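Local coordinates for protein ORF 37 (Human herpesvirus 8 type M, PDB 3FHD) that cuts double- and single-stranded DNA as an endonuclease and exonuclease, processing non-linear or branched viral DNA intermediates to promote production of mature unit-length genomes, at residues R374-I379 with N441-G446. Sequence-based numbering, arbitrary orientation.
Sequences RGQISI and NCTIGG
Gly375 and Ile377 bracket Thr443 in a single parallel beta bridge, which ties the loop between helix 370-373 and strand 379-389 to the short hairpin of strands 443-444 and 447-448, beside the main mixed sheet of this PD-(D/E)XK nuclease. The touching parts run the same way, their end-to-end directions 39° apart, and Thr443 serves both of the bridge's bonds. Its N donates to Gly375 O at 2.7 Å, reaching that oxygen from above the carbonyl plane, while its O accepts from Ile377 N at 2.7 Å, nearly in line with the carbonyl. Just past the bridge, a water donates to Ile377 O and accepts from Gly445 N. Gly375 takes phi 158°, where a CB would run into the carbonyl O of Arg374, and its CA lies 3.4 Å from Asn441 O; Gly445 turns the hairpin in a positive-phi region open mainly to glycine.

The buried side is apolar, suiting branched Ile377 and Ile444 and small Cys442, all packed against Leu449. Ile377 reaches CD1 to Cys442 CB (4.2 Å), its CG1 lying beside the backbone N (chi1 -61°), and its CB faces Ile444 CG1 at 4.3 Å. Ile444 also packs on helix 203-217. Polar Gln376, exposed, sends CB away from the hairpin, yet its extended chain passes Thr443 O, with CG at 4.1 Å. Gln376 CA-H points to the same Thr443 O, with CA 3.4 Å from the oxygen.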
loop_
_atom_site.group_PDB
_atom_site.type_symbol
_atom_site.label_atom_id
_atom_site.label_comp_id
_atom_site.label_asym_id
_atom_site.label_seq_id
_atom_site.Cartn_x
_atom_site.Cartn_y
_atom_site.Cartn_z
ATOM N N ARG A 374 -12.486 24.934 -20.841
ATOM C CA ARG A 374 -11.657 25.935 -20.136
ATOM C C ARG A 374 -11.412 25.648 -18.644
ATOM O O ARG A 374 -11.183 26.576 -17.854
ATOM C CB ARG A 374 -12.200 27.364 -20.319
ATOM C CG ARG A 374 -12.342 27.841 -21.773
ATOM C CD ARG A 374 -11.189 27.426 -22.700
ATOM N NE ARG A 374 -9.949 28.170 -22.456
ATOM C CZ ARG A 374 -8.742 27.791 -22.880
ATOM N NH1 ARG A 374 -7.679 28.547 -22.604
ATOM N NH2 ARG A 374 -8.590 26.663 -23.582
ATOM N N GLY A 375 -11.452 24.372 -18.251
ATOM C CA GLY A 375 -11.162 24.026 -16.867
ATOM C C GLY A 375 -11.702 22.717 -16.340
ATOM O O GLY A 375 -10.957 21.941 -15.748
ATOM N N GLN A 376 -12.993 22.472 -16.531
ATOM C CA GLN A 376 -13.626 21.310 -15.900
ATOM C C GLN A 376 -13.293 19.973 -16.559
ATOM O O GLN A 376 -13.451 19.797 -17.784
ATOM C CB GLN A 376 -15.148 21.478 -15.772
ATOM C CG GLN A 376 -15.774 20.510 -14.762
ATOM C CD GLN A 376 -17.152 20.945 -14.304
ATOM O OE1 GLN A 376 -17.377 21.183 -13.107
ATOM N NE2 GLN A 376 -18.083 21.071 -15.256
ATOM N N ILE A 377 -12.852 19.038 -15.718
ATOM C CA ILE A 377 -12.588 17.670 -16.134
ATOM C C ILE A 377 -13.611 16.757 -15.466
ATOM O O ILE A 377 -13.596 16.581 -14.245
ATOM C CB ILE A 377 -11.142 17.204 -15.763
ATOM C CG1 ILE A 377 -10.096 18.095 -16.465
ATOM C CG2 ILE A 377 -10.965 15.710 -16.094
ATOM C CD1 ILE A 377 -8.687 18.074 -15.830
ATOM N N SER A 378 -14.480 16.178 -16.288
ATOM C CA SER A 378 -15.503 15.246 -15.834
ATOM C C SER A 378 -15.520 14.036 -16.778
ATOM O O SER A 378 -14.730 13.980 -17.718
ATOM C CB SER A 378 -16.873 15.952 -15.797
ATOM O OG SER A 378 -17.180 16.518 -17.057
ATOM N N ILE A 379 -16.400 13.069 -16.531
ATOM C CA ILE A 379 -16.488 11.883 -17.392
ATOM C C ILE A 379 -17.181 12.272 -18.691
ATOM O O ILE A 379 -18.270 12.849 -18.653
ATOM C CB ILE A 379 -17.236 10.705 -16.689
ATOM C CG1 ILE A 379 -16.483 10.269 -15.426
ATOM C CG2 ILE A 379 -17.437 9.520 -17.626
ATOM C CD1 ILE A 379 -17.286 9.329 -14.521
ATOM N N ASN A 441 -6.288 27.301 -14.951
ATOM C CA ASN A 441 -7.009 26.690 -13.837
ATOM C C ASN A 441 -7.906 25.560 -14.321
ATOM O O ASN A 441 -8.920 25.817 -14.964
ATOM C CB ASN A 441 -7.885 27.745 -13.131
ATOM C CG ASN A 441 -7.073 28.855 -12.472
ATOM O OD1 ASN A 441 -6.068 28.598 -11.805
ATOM N ND2 ASN A 441 -7.523 30.098 -12.641
ATOM N N CYS A 442 -7.529 24.321 -14.032
ATOM C CA CYS A 442 -8.393 23.172 -14.324
ATOM C C CYS A 442 -9.027 22.661 -13.031
ATOM O O CYS A 442 -8.479 22.882 -11.945
ATOM C CB CYS A 442 -7.606 22.059 -15.021
ATOM S SG CYS A 442 -7.019 22.496 -16.673
ATOM N N THR A 443 -10.180 22.007 -13.129
ATOM C CA THR A 443 -10.861 21.509 -11.928
ATOM C C THR A 443 -11.542 20.169 -12.142
ATOM O O THR A 443 -12.040 19.885 -13.233
ATOM C CB THR A 443 -11.932 22.505 -11.396
ATOM O OG1 THR A 443 -12.859 22.828 -12.441
ATOM C CG2 THR A 443 -11.291 23.787 -10.837
ATOM N N ILE A 444 -11.548 19.359 -11.080
ATOM C CA ILE A 444 -12.380 18.150 -10.985
ATOM C C ILE A 444 -13.374 18.404 -9.848
ATOM O O ILE A 444 -12.983 18.462 -8.689
ATOM C CB ILE A 444 -11.539 16.859 -10.662
ATOM C CG1 ILE A 444 -10.330 16.724 -11.591
ATOM C CG2 ILE A 444 -12.427 15.602 -10.735
ATOM C CD1 ILE A 444 -9.193 15.842 -11.011
ATOM N N GLY A 445 -14.649 18.587 -10.180
ATOM C CA GLY A 445 -15.632 19.070 -9.203
ATOM C C GLY A 445 -15.263 20.456 -8.686
ATOM O O GLY A 445 -15.029 21.379 -9.462
ATOM N N GLY A 446 -15.195 20.601 -7.369
ATOM C CA GLY A 446 -14.786 21.870 -6.763
ATOM C C GLY A 446 -13.280 22.036 -6.857
ATOM O O GLY A 446 -12.784 23.147 -7.101
HETATM O O HOH W 1 -15.423 17.742 -12.626
#